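Local coordinates for beta-galactosidase (Trichoderma reesei, PDB 3OG2), which probably catalyses the hydrolysis of terminal non-reducing beta-D-galactose residues in beta-D-galactosides, at residues S74-W79 with L112-P117; I173-E178 with V210-N215; L57-F62 with F101-K106; S159-A164 with A206-P211. All coordinates share one frame; numbering follows the deposited sequence. Where two conformers were deposited one is given.

Interaction 1: S74-W79 with L112-P117; sequences SFYVDW and LARPGP
Tyr76 and Arg114 form the dense part of this contact: the guanidinium lies flat on the phenol ring, planes 21° apart, with Arg114 NH2 over the ring face 3.0 Å from Tyr76 CZ. Tyr76 CG stands anti to its own carbonyl carbon (chi1 -80°), which turns the ring back across the arginine. Arg114 bends at chi3; its NH2 makes a salt bridge to Glu46 and its NH1 one to Glu278, while Tyr76 OH bonds to Asn179 and to a glycerol probably from the crystallisation liquor. Replacing Tyr76 by an alanine would probably uncover one guanidinium face and leave Asn179 without this hydroxyl partner, beside the galactose site to which Tyr76 itself belongs. Strands 72-76 and 110-116 are parallel neighbours in the TIM barrel of this family 35 enzyme. Phe75 N bonds to Leu112 O at 3.0 Å, and Arg114 N to Phe75 O at 2.8 Å. On the opposite sheet face from Tyr76, the Phe75 ring lies over Ala113, with CZ 3.6 Å from Ala113 CB. Beyond Tyr76 the pairing slackens. Val77 N reaches Arg114 O at 3.3 Å from above the carbonyl plane, and a cis peptide precedes Pro117. Here a water fills in, 2.8 Å from each of Val77 O, Trp79 N and Pro117 O, and Trp79 CE3 touches Pro117 CB at 3.7 Å.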
loop_
_atom_site.group_PDB
_atom_site.type_symbol
_atom_site.label_atom_id
_atom_site.label_comp_id
_atom_site.label_asym_id
_atom_site.label_seq_id
_atom_site.Cartn_x
_atom_site.Cartn_y
_atom_site.Cartn_z
ATOM N N SER A 74 8.522 3.734 3.546
ATOM C CA SER A 74 7.796 4.898 4.035
ATOM C C SER A 74 6.458 4.473 4.597
ATOM O O SER A 74 5.803 3.644 3.987
ATOM C CB SER A 74 7.608 5.828 2.820
ATOM O OG SER A 74 6.763 6.929 3.138
ATOM N N PHE A 75 6.081 5.035 5.765
ATOM C CA PHE A 75 4.837 4.584 6.374
ATOM C C PHE A 75 4.074 5.749 6.965
ATOM O O PHE A 75 4.661 6.690 7.502
ATOM C CB PHE A 75 5.086 3.544 7.454
ATOM C CG PHE A 75 5.808 4.042 8.705
ATOM C CD1 PHE A 75 7.199 4.197 8.753
ATOM C CD2 PHE A 75 5.059 4.374 9.840
ATOM C CE1 PHE A 75 7.819 4.643 9.932
ATOM C CE2 PHE A 75 5.692 4.798 11.011
ATOM C CZ PHE A 75 7.067 4.933 11.052
ATOM N N TYR A 76 2.750 5.638 6.909
ATOM C CA TYR A 76 1.860 6.529 7.634
ATOM C C TYR A 76 1.554 5.922 8.998
ATOM O O TYR A 76 1.600 4.680 9.170
ATOM C CB TYR A 76 0.543 6.716 6.872
ATOM C CG TYR A 76 0.570 7.708 5.728
ATOM C CD1 TYR A 76 1.192 8.972 5.815
ATOM C CD2 TYR A 76 -0.144 7.370 4.568
ATOM C CE1 TYR A 76 1.133 9.854 4.718
ATOM C CE2 TYR A 76 -0.197 8.249 3.497
ATOM C CZ TYR A 76 0.441 9.477 3.588
ATOM O OH TYR A 76 0.371 10.296 2.493
ATOM N N VAL A 77 1.129 6.804 9.905
ATOM C CA VAL A 77 0.437 6.394 11.140
ATOM C C VAL A 77 -0.943 7.016 11.098
ATOM O O VAL A 77 -1.053 8.203 10.704
ATOM C CB VAL A 77 1.185 6.839 12.401
ATOM C CG1 VAL A 77 0.442 6.314 13.627
ATOM C CG2 VAL A 77 2.639 6.412 12.374
ATOM N N ASP A 78 -1.987 6.259 11.442
ATOM C CA ASP A 78 -3.364 6.743 11.376
ATOM C C ASP A 78 -3.833 7.135 12.764
ATOM O O ASP A 78 -4.143 6.274 13.617
ATOM C CB ASP A 78 -4.221 5.615 10.768
ATOM C CG ASP A 78 -5.645 6.013 10.569
ATOM O OD1 ASP A 78 -6.102 7.107 10.946
ATOM O OD2 ASP A 78 -6.410 5.162 9.964
ATOM N N TRP A 79 -3.916 8.448 12.996
ATOM C CA TRP A 79 -4.289 8.995 14.310
ATOM C C TRP A 79 -5.636 8.430 14.755
ATOM O O TRP A 79 -5.808 8.116 15.950
ATOM C CB TRP A 79 -4.319 10.533 14.135
ATOM C CG TRP A 79 -4.777 11.334 15.305
ATOM C CD1 TRP A 79 -4.969 10.972 16.638
ATOM C CD2 TRP A 79 -5.120 12.730 15.235
ATOM N NE1 TRP A 79 -5.401 12.052 17.356
ATOM C CE2 TRP A 79 -5.506 13.146 16.526
ATOM C CE3 TRP A 79 -5.139 13.659 14.200
ATOM C CZ2 TRP A 79 -5.901 14.445 16.805
ATOM C CZ3 TRP A 79 -5.528 14.951 14.458
ATOM C CH2 TRP A 79 -5.908 15.328 15.759
ATOM N N LEU A 112 11.135 6.020 6.555
ATOM C CA LEU A 112 10.607 7.389 6.477
ATOM C C LEU A 112 9.276 7.381 7.216
ATOM O O LEU A 112 8.333 6.729 6.767
ATOM C CB LEU A 112 10.466 7.784 5.005
ATOM C CG LEU A 112 9.528 8.975 4.734
ATOM C CD1 LEU A 112 9.845 10.223 5.557
ATOM C CD2 LEU A 112 9.557 9.336 3.241
ATOM N N ALA A 113 9.224 8.069 8.360
ATOM C CA ALA A 113 8.024 8.091 9.194
ATOM C C ALA A 113 7.142 9.270 8.820
ATOM O O ALA A 113 7.655 10.397 8.768
ATOM C CB ALA A 113 8.443 8.218 10.669
ATOM N N ARG A 114 5.850 8.999 8.608
ATOM C CA ARG A 114 4.921 10.054 8.142
ATOM C C ARG A 114 3.693 9.994 9.029
ATOM O O ARG A 114 2.648 9.416 8.628
ATOM C CB ARG A 114 4.610 9.876 6.641
ATOM C CG ARG A 114 5.823 9.473 5.809
ATOM C CD ARG A 114 5.683 9.776 4.338
ATOM N NE ARG A 114 4.632 8.997 3.698
ATOM C CZ ARG A 114 3.872 9.478 2.722
ATOM N NH1 ARG A 114 3.947 10.753 2.305
ATOM N NH2 ARG A 114 2.971 8.648 2.147
ATOM N N PRO A 115 3.752 10.543 10.242
ATOM C CA PRO A 115 2.653 10.369 11.172
ATOM C C PRO A 115 1.516 11.383 11.071
ATOM O O PRO A 115 0.591 11.330 11.878
ATOM C CB PRO A 115 3.345 10.495 12.552
ATOM C CG PRO A 115 4.439 11.472 12.299
ATOM C CD PRO A 115 4.931 11.176 10.880
ATOM N N GLY A 116 1.592 12.302 10.135
ATOM C CA GLY A 116 0.560 13.281 9.940
ATOM C C GLY A 116 0.793 14.528 10.787
ATOM O O GLY A 116 1.886 15.099 10.710
ATOM N N PRO A 117 -0.157 14.981 11.617
ATOM C CA PRO A 117 -1.425 14.352 11.959
ATOM C C PRO A 117 -2.405 14.054 10.840
ATOM O O PRO A 117 -3.067 13.001 10.893
ATOM C CB PRO A 117 -2.112 15.407 12.868
ATOM C CG PRO A 117 -1.030 16.247 13.423
ATOM C CD PRO A 117 0.094 16.214 12.422
HETATM O O HOH W 1 -3.061 10.192 10.942
#

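Interaction 2: I173-E178 with V210-N215; sequences ILYQPE and VPLINN
Gln176 CG is anti to the backbone N (chi1 175°) and the chain runs on extended, whereas Asn215 CG sits between its backbone N and carbonyl carbon (chi1 69°); together these torsions lay the two amides over each other. Their planes are 22° apart, with Gln176 CD 3.2 Å from Asn215 OD1, but the two amides do not bond to each other. Gln176 NE2 instead donates to Glu178 O at 2.9 Å, two residues on, and to Asn179 OD1. Asn215 OD1 accepts from Glu180 N and from a water, which also donates to Pro177 O, and Asn215 ND2 reaches Asn179 OD1, so this asparagine is tied to two residues of the galactose site. Strand 172-177 is the fourth of the barrel, and 210-215, although not a regular strand, apparently takes the fifth place after helix 193-205, consistent with the beta-alpha-beta order of a TIM barrel. Tyr175 carries the pairing: its N bonds to Pro211 O at 3.1 Å, and its O receives Ile213 N at 2.9 Å, the donor tilted from the carbonyl plane. Alongside, Leu212 points the same way as Tyr175 and sets CD2 3.6 Å from Tyr175 CD1. Toward the start of the strand, Ile173 O is buried without a polar partner, covered by Val210 CB and Pro211 CD, each 3.4 Å away.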
loop_
_atom_site.group_PDB
_atom_site.type_symbol
_atom_site.label_atom_id
_atom_site.label_comp_id
_atom_site.label_asym_id
_atom_site.label_seq_id
_atom_site.Cartn_x
_atom_site.Cartn_y
_atom_site.Cartn_z
ATOM N N ILE A 173 15.129 7.211 9.514
ATOM C CA ILE A 173 16.127 8.167 9.009
ATOM C C ILE A 173 15.550 9.508 8.586
ATOM O O ILE A 173 16.302 10.462 8.424
ATOM C CB ILE A 173 16.884 7.541 7.790
ATOM C CG1 ILE A 173 15.954 7.148 6.643
ATOM C CG2 ILE A 173 17.765 6.399 8.273
ATOM C CD1 ILE A 173 16.679 6.828 5.356
ATOM N N LEU A 174 14.240 9.588 8.387
ATOM C CA LEU A 174 13.592 10.796 7.848
ATOM C C LEU A 174 12.196 10.878 8.469
ATOM O O LEU A 174 11.605 9.868 8.811
ATOM C CB LEU A 174 13.432 10.757 6.353
ATOM C CG LEU A 174 14.726 10.809 5.538
ATOM C CD1 LEU A 174 14.381 10.467 4.074
ATOM C CD2 LEU A 174 15.355 12.205 5.635
ATOM N N TYR A 175 11.714 12.119 8.633
ATOM C CA TYR A 175 10.383 12.355 9.159
ATOM C C TYR A 175 9.659 13.361 8.284
ATOM O O TYR A 175 10.202 14.419 7.966
ATOM C CB TYR A 175 10.535 12.877 10.593
ATOM C CG TYR A 175 9.283 13.174 11.375
ATOM C CD1 TYR A 175 8.466 14.292 11.135
ATOM C CD2 TYR A 175 8.920 12.293 12.435
ATOM C CE1 TYR A 175 7.341 14.520 11.859
ATOM C CE2 TYR A 175 7.783 12.573 13.191
ATOM C CZ TYR A 175 7.002 13.690 12.898
ATOM O OH TYR A 175 5.876 13.958 13.668
ATOM N N GLN A 176 8.389 13.060 7.985
ATOM C CA GLN A 176 7.557 14.011 7.225
ATOM C C GLN A 176 6.501 14.577 8.164
ATOM O O GLN A 176 5.655 13.833 8.708
ATOM C CB GLN A 176 6.837 13.273 6.074
ATOM C CG GLN A 176 5.867 14.187 5.329
ATOM C CD GLN A 176 5.042 13.404 4.349
ATOM O OE1 GLN A 176 5.557 12.870 3.335
ATOM N NE2 GLN A 176 3.719 13.292 4.577
ATOM N N PRO A 177 6.455 15.891 8.346
ATOM C CA PRO A 177 5.393 16.542 9.061
ATOM C C PRO A 177 4.245 16.881 8.091
ATOM O O PRO A 177 4.517 17.321 6.971
ATOM C CB PRO A 177 6.059 17.838 9.564
ATOM C CG PRO A 177 7.195 18.114 8.620
ATOM C CD PRO A 177 7.512 16.857 7.879
ATOM N N GLU A 178 2.984 16.718 8.532
ATOM C CA GLU A 178 1.843 17.120 7.659
ATOM C C GLU A 178 1.789 16.204 6.432
ATOM O O GLU A 178 2.442 15.130 6.405
ATOM C CB GLU A 178 1.872 18.630 7.301
ATOM C CG GLU A 178 0.709 19.426 7.907
ATOM C CD GLU A 178 -0.606 19.242 7.189
ATOM O OE1 GLU A 178 -0.604 18.695 6.043
ATOM O OE2 GLU A 178 -1.692 19.656 7.694
ATOM N N VAL A 210 16.225 13.757 13.174
ATOM C CA VAL A 210 16.558 13.438 11.803
ATOM C C VAL A 210 15.989 14.510 10.899
ATOM O O VAL A 210 15.208 15.375 11.342
ATOM C CB VAL A 210 16.041 12.030 11.415
ATOM C CG1 VAL A 210 16.823 10.969 12.263
ATOM C CG2 VAL A 210 14.533 11.889 11.555
ATOM N N PRO A 211 16.408 14.521 9.631
ATOM C CA PRO A 211 15.916 15.577 8.742
ATOM C C PRO A 211 14.408 15.443 8.510
ATOM O O PRO A 211 13.861 14.348 8.430
ATOM C CB PRO A 211 16.663 15.345 7.443
ATOM C CG PRO A 211 17.940 14.613 7.897
ATOM C CD PRO A 211 17.428 13.676 8.962
ATOM N N LEU A 212 13.830 16.649 8.325
ATOM C CA LEU A 212 12.398 16.742 7.982
ATOM C C LEU A 212 12.258 16.916 6.474
ATOM O O LEU A 212 12.938 17.761 5.880
ATOM C CB LEU A 212 11.736 17.965 8.661
ATOM C CG LEU A 212 11.835 17.962 10.177
ATOM C CD1 LEU A 212 11.271 19.283 10.712
ATOM C CD2 LEU A 212 11.140 16.726 10.723
ATOM N N ILE A 213 11.392 16.130 5.887
ATOM C CA ILE A 213 11.126 16.168 4.441
ATOM C C ILE A 213 9.646 16.326 4.262
ATOM O O ILE A 213 8.835 15.743 5.005
ATOM C CB ILE A 213 11.642 14.879 3.808
ATOM C CG1 ILE A 213 11.597 14.934 2.263
ATOM C CG2 ILE A 213 10.936 13.619 4.311
ATOM C CD1 ILE A 213 12.463 13.854 1.584
ATOM N N ASN A 214 9.249 17.157 3.291
ATOM C CA ASN A 214 7.814 17.292 3.046
ATOM C C ASN A 214 7.438 16.638 1.711
ATOM O O ASN A 214 8.247 16.048 1.032
ATOM C CB ASN A 214 7.352 18.778 3.096
ATOM C CG ASN A 214 7.920 19.615 1.975
ATOM O OD1 ASN A 214 8.890 19.288 1.277
ATOM N ND2 ASN A 214 7.369 20.795 1.897
ATOM N N ASN A 215 6.126 16.730 1.402
ATOM C CA ASN A 215 5.613 16.088 0.218
ATOM C C ASN A 215 4.563 16.939 -0.438
ATOM O O ASN A 215 3.375 16.643 -0.450
ATOM C CB ASN A 215 5.081 14.665 0.525
ATOM C CG ASN A 215 3.830 14.596 1.348
ATOM O OD1 ASN A 215 3.647 15.406 2.274
ATOM N ND2 ASN A 215 2.964 13.646 1.042
HETATM O O HOH W 2 4.553 17.195 4.145
#

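Interaction 3: L57-F62 with F101-K106; sequences LYLDVF and FEAATK
Phe62 N donates to Tyr58 O at 2.9 Å, a helical bond that sets these two residues one turn apart, both facing Ala103 of helix 98-107. Ala103 CB wedges between them, 3.9 Å from Tyr58 CB and, in the conformer described, 3.5 Å from Phe62 CD1. That Phe62 ring lies with one face over Ala104, whose CB makes a CH-pi contact 4.3 Å from the ring centroid. Helices 58-66 and 98-107 are neighbours in the outer layer of the barrel; over residues 58-62 and 101-106 their axes cross at -39° and come within 8.8 Å. Small alanines on one helix let the backbones come this near. Leu59 CG is anti to the backbone N (chi1 -172°), directing the isopropyl end across the other helix: CD1 rests 3.7 Å from Ala103 O, and CD2 meets the chain of the exposed Lys106 crosswise at the rim, 3.8 Å from its CD. An alanine in place of Leu59 would probably open a gap beside Ala103 and leave the aliphatic part of Lys106 without its support. With no hydrogen bond between the two segments, the join depends on shape and on burial of carbon surface.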
loop_
_atom_site.group_PDB
_atom_site.type_symbol
_atom_site.label_atom_id
_atom_site.label_comp_id
_atom_site.label_asym_id
_atom_site.label_seq_id
_atom_site.Cartn_x
_atom_site.Cartn_y
_atom_site.Cartn_z
ATOM N N LEU A 57 3.841 -10.632 10.249
ATOM C CA LEU A 57 3.971 -10.553 8.796
ATOM C C LEU A 57 4.693 -9.301 8.324
ATOM O O LEU A 57 5.007 -9.224 7.132
ATOM C CB LEU A 57 2.564 -10.591 8.147
ATOM C CG LEU A 57 2.018 -12.030 8.062
ATOM C CD1 LEU A 57 0.580 -11.953 7.544
ATOM C CD2 LEU A 57 2.883 -12.915 7.158
ATOM N N TYR A 58 5.001 -8.341 9.200
ATOM C CA TYR A 58 5.779 -7.212 8.668
ATOM C C TYR A 58 7.093 -7.650 8.082
ATOM O O TYR A 58 7.501 -7.132 7.028
ATOM C CB TYR A 58 6.027 -6.193 9.782
ATOM C CG TYR A 58 4.770 -5.514 10.290
ATOM C CD1 TYR A 58 3.760 -5.133 9.395
ATOM C CD2 TYR A 58 4.626 -5.276 11.654
ATOM C CE1 TYR A 58 2.594 -4.515 9.879
ATOM C CE2 TYR A 58 3.463 -4.642 12.144
ATOM C CZ TYR A 58 2.476 -4.277 11.248
ATOM O OH TYR A 58 1.316 -3.633 11.706
ATOM N N LEU A 59 7.765 -8.631 8.671
ATOM C CA LEU A 59 9.044 -9.070 8.133
ATOM C C LEU A 59 8.862 -9.703 6.770
ATOM O O LEU A 59 9.746 -9.603 5.907
ATOM C CB LEU A 59 9.728 -10.068 9.084
ATOM C CG LEU A 59 11.151 -10.452 8.711
ATOM C CD1 LEU A 59 12.143 -9.282 8.612
ATOM C CD2 LEU A 59 11.662 -11.510 9.698
ATOM N N ASP A 60 7.747 -10.393 6.543
ATOM C CA ASP A 60 7.473 -10.914 5.192
ATOM C C ASP A 60 7.446 -9.806 4.184
ATOM O O ASP A 60 8.107 -9.895 3.122
ATOM C CB ASP A 60 6.137 -11.678 5.230
ATOM C CG ASP A 60 5.845 -12.278 3.869
ATOM O OD1 ASP A 60 6.739 -12.947 3.284
ATOM O OD2 ASP A 60 4.711 -12.121 3.358
ATOM N N VAL A 61 6.702 -8.742 4.462
ATOM C CA VAL A 61 6.665 -7.680 3.446
ATOM C C VAL A 61 8.018 -7.013 3.389
ATOM O O VAL A 61 8.465 -6.668 2.252
ATOM C CB VAL A 61 5.473 -6.795 3.804
ATOM C CG1 VAL A 61 4.171 -7.393 3.283
ATOM C CG2 VAL A 61 5.352 -6.661 5.306
ATOM N N PHE A 62 8.744 -6.792 4.463
ATOM C CA PHE A 62 10.070 -6.169 4.357
ATOM C C PHE A 62 11.034 -7.039 3.578
ATOM O O PHE A 62 11.852 -6.504 2.821
ATOM C CB PHE A 62 10.657 -5.874 5.737
ATOM C CG PHE A 62 10.143 -4.651 6.459
ATOM C CD1 PHE A 62 9.444 -4.778 7.646
ATOM C CD2 PHE A 62 10.348 -3.377 5.996
ATOM C CE1 PHE A 62 8.984 -3.649 8.326
ATOM C CE2 PHE A 62 9.903 -2.245 6.657
ATOM C CZ PHE A 62 9.224 -2.367 7.847
ATOM N N PHE A 101 9.066 -1.506 13.585
ATOM C CA PHE A 101 10.469 -1.088 13.699
ATOM C C PHE A 101 11.436 -2.264 13.785
ATOM O O PHE A 101 12.495 -2.257 13.161
ATOM C CB PHE A 101 10.652 -0.194 14.913
ATOM C CG PHE A 101 9.860 1.111 14.933
ATOM C CD1 PHE A 101 9.584 1.825 13.769
ATOM C CD2 PHE A 101 9.387 1.620 16.142
ATOM C CE1 PHE A 101 8.863 3.003 13.778
ATOM C CE2 PHE A 101 8.667 2.839 16.158
ATOM C CZ PHE A 101 8.421 3.520 14.973
ATOM N N GLU A 102 11.043 -3.259 14.607
ATOM C CA GLU A 102 11.910 -4.431 14.765
ATOM C C GLU A 102 12.083 -5.183 13.466
ATOM O O GLU A 102 13.214 -5.644 13.158
ATOM C CB GLU A 102 11.348 -5.329 15.885
ATOM C CG GLU A 102 11.470 -4.623 17.242
ATOM C CD GLU A 102 11.069 -5.481 18.416
ATOM O OE1 GLU A 102 10.729 -6.664 18.163
ATOM O OE2 GLU A 102 11.091 -4.991 19.579
ATOM N N ALA A 103 10.991 -5.312 12.715
ATOM C CA ALA A 103 11.108 -6.015 11.443
ATOM C C ALA A 103 11.992 -5.226 10.471
ATOM O O ALA A 103 12.720 -5.809 9.689
ATOM C CB ALA A 103 9.738 -6.239 10.811
ATOM N N ALA A 104 11.914 -3.897 10.498
ATOM C CA ALA A 104 12.768 -3.090 9.616
ATOM C C ALA A 104 14.232 -3.352 9.940
ATOM O O ALA A 104 15.063 -3.599 9.063
ATOM C CB ALA A 104 12.454 -1.591 9.764
ATOM N N THR A 105 14.530 -3.310 11.247
ATOM C CA THR A 105 15.942 -3.604 11.654
ATOM C C THR A 105 16.340 -5.011 11.220
ATOM O O THR A 105 17.451 -5.183 10.708
ATOM C CB THR A 105 16.081 -3.445 13.167
ATOM O OG1 THR A 105 15.850 -2.075 13.495
ATOM C CG2 THR A 105 17.470 -3.891 13.654
ATOM N N LYS A 106 15.465 -5.988 11.397
ATOM C CA LYS A 106 15.814 -7.366 11.041
ATOM C C LYS A 106 16.002 -7.562 9.537
ATOM O O LYS A 106 16.804 -8.410 9.160
ATOM C CB LYS A 106 14.700 -8.299 11.568
ATOM C CG LYS A 106 15.113 -9.775 11.522
ATOM C CD LYS A 106 14.220 -10.655 12.420
ATOM C CE LYS A 106 14.704 -12.103 12.341
ATOM N NZ LYS A 106 15.342 -12.464 11.023
#

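Interaction 4: S159-A164 with A206-P211; sequences SIIAKA and AGIIVP
This is a small van der Waals contact, without a hydrogen bond between the segments, where the last turn of helix 144-163 meets the chain leaving helix 193-205 on the outside of the barrel. Ala162 is its centre: the methyl CB touches two carbonyls of the turn, Ala206 O at 3.6 Å and Gly207 O at 3.7 Å. One turn earlier, Ser159 lies against Ala206, with CA 3.7 Å from Ala206 O, while the Ala206 methyl approaches Ser159 N. On the inner side, Ile208 reaches back to the helix. Its CG1 is anti to the carbonyl carbon (chi1 -61°) and the chain bends again at chi2, which lays CD1 3.8 Å from Ala162 N and, in the conformer described, 3.8 Å from Ile161 CG2. Gln165 adds the polar link that the two segments lack, since its NE2 donates to both Ala162 O and Gly207 O, and its OE1 accepts from Ile209 N and Val210 N. Gly207, with its positive phi of 104°, ends helix 193-205 in a Schellman motif, and the chain then turns inward to the next position of the barrel wall, an alpha-to-beta connection of a TIM barrel.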
loop_
_atom_site.group_PDB
_atom_site.type_symbol
_atom_site.label_atom_id
_atom_site.label_comp_id
_atom_site.label_asym_id
_atom_site.label_seq_id
_atom_site.Cartn_x
_atom_site.Cartn_y
_atom_site.Cartn_z
ATOM N N SER A 159 7.286 10.874 19.891
ATOM C CA SER A 159 8.298 10.329 20.820
ATOM C C SER A 159 8.539 8.846 20.566
ATOM O O SER A 159 9.683 8.411 20.689
ATOM C CB SER A 159 7.871 10.599 22.244
ATOM O OG SER A 159 6.743 9.867 22.632
ATOM N N ILE A 160 7.508 8.083 20.155
ATOM C CA ILE A 160 7.715 6.693 19.740
ATOM C C ILE A 160 8.647 6.642 18.547
ATOM O O ILE A 160 9.601 5.862 18.506
ATOM C CB ILE A 160 6.348 6.064 19.404
ATOM C CG1 ILE A 160 5.572 5.730 20.699
ATOM C CG2 ILE A 160 6.470 4.825 18.534
ATOM C CD1 ILE A 160 4.100 5.480 20.507
ATOM N N ILE A 161 8.410 7.494 17.555
ATOM C CA ILE A 161 9.286 7.517 16.369
ATOM C C ILE A 161 10.678 7.962 16.765
ATOM O O ILE A 161 11.696 7.476 16.259
ATOM C CB ILE A 161 8.619 8.408 15.329
ATOM C CG1 ILE A 161 7.293 7.779 14.821
ATOM C CG2 ILE A 161 9.526 8.741 14.157
ATOM C CD1 ILE A 161 6.650 8.657 13.746
ATOM N N ALA A 162 10.769 8.941 17.705
ATOM C CA ALA A 162 12.063 9.468 18.094
ATOM C C ALA A 162 12.955 8.352 18.648
ATOM O O ALA A 162 14.158 8.283 18.368
ATOM C CB ALA A 162 11.944 10.583 19.151
ATOM N N LYS A 163 12.365 7.450 19.440
ATOM C CA LYS A 163 13.159 6.361 20.035
ATOM C C LYS A 163 13.694 5.422 18.957
ATOM O O LYS A 163 14.741 4.807 19.183
ATOM C CB LYS A 163 12.243 5.638 21.040
ATOM C CG LYS A 163 11.821 6.513 22.199
ATOM C CD LYS A 163 10.957 5.852 23.242
ATOM C CE LYS A 163 10.743 6.735 24.437
ATOM N NZ LYS A 163 9.893 7.939 24.231
ATOM N N ALA A 164 13.005 5.370 17.835
ATOM C CA ALA A 164 13.377 4.456 16.735
ATOM C C ALA A 164 14.309 5.128 15.744
ATOM O O ALA A 164 14.618 4.563 14.698
ATOM C CB ALA A 164 12.126 3.964 16.055
ATOM N N ALA A 206 9.280 16.762 20.481
ATOM C CA ALA A 206 9.157 15.349 20.907
ATOM C C ALA A 206 10.436 14.562 20.671
ATOM O O ALA A 206 10.453 13.344 20.969
ATOM C CB ALA A 206 8.005 14.676 20.152
ATOM N N GLY A 207 11.498 15.225 20.196
ATOM C CA GLY A 207 12.777 14.586 20.056
ATOM C C GLY A 207 13.199 14.182 18.651
ATOM O O GLY A 207 14.210 13.489 18.512
ATOM N N ILE A 208 12.426 14.576 17.631
ATOM C CA ILE A 208 12.812 14.221 16.279
ATOM C C ILE A 208 14.006 15.085 15.892
ATOM O O ILE A 208 13.863 16.319 15.923
ATOM C CB ILE A 208 11.635 14.426 15.302
ATOM C CG1 ILE A 208 10.454 13.537 15.669
ATOM C CG2 ILE A 208 12.069 14.240 13.861
ATOM C CD1 ILE A 208 10.718 12.024 15.552
ATOM N N ILE A 209 15.147 14.440 15.582
ATOM C CA ILE A 209 16.352 15.195 15.209
ATOM C C ILE A 209 16.819 14.798 13.816
ATOM O O ILE A 209 17.725 15.433 13.300
ATOM C CB ILE A 209 17.504 15.015 16.218
ATOM C CG1 ILE A 209 17.899 13.554 16.411
ATOM C CG2 ILE A 209 17.122 15.714 17.543
ATOM C CD1 ILE A 209 19.146 13.422 17.318
ATOM N N VAL A 210 16.225 13.757 13.174
ATOM C CA VAL A 210 16.558 13.438 11.803
ATOM C C VAL A 210 15.989 14.510 10.899
ATOM O O VAL A 210 15.208 15.375 11.342
ATOM C CB VAL A 210 16.041 12.030 11.415
ATOM C CG1 VAL A 210 16.823 10.969 12.263
ATOM C CG2 VAL A 210 14.533 11.889 11.555
ATOM N N PRO A 211 16.408 14.521 9.631
ATOM C CA PRO A 211 15.916 15.577 8.742
ATOM C C PRO A 211 14.408 15.443 8.510
ATOM O O PRO A 211 13.861 14.348 8.430
ATOM C CB PRO A 211 16.663 15.345 7.443
ATOM C CG PRO A 211 17.940 14.613 7.897
ATOM C CD PRO A 211 17.428 13.676 8.962
#

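Overall arrangement
All four interactions lie in the TIM barrel. Interactions 1 and 2, with centres about 10 Å apart, join consecutive places of its wall and meet at strand 110-116 and strand 172-177, where Ala113 O lies 2.9 Å from Gln176 N and Arg114 NH1 2.9 Å from Gln176 OE1. Both end beside the galactose site, at Tyr76 and next to Asn179. Interactions 3 and 4 belong to the outer layer: Phe101 CE1 packs 3.8 Å from Phe75 CZ of interaction 1, and Ile161 CD1 3.6 Å from Ala113 CB. Tyr175 of interaction 2 touches Ile208 of interaction 4, CD2 to CD1 at 3.6 Å, while Phe101 meets Ala164, linking interactions 3 and 4.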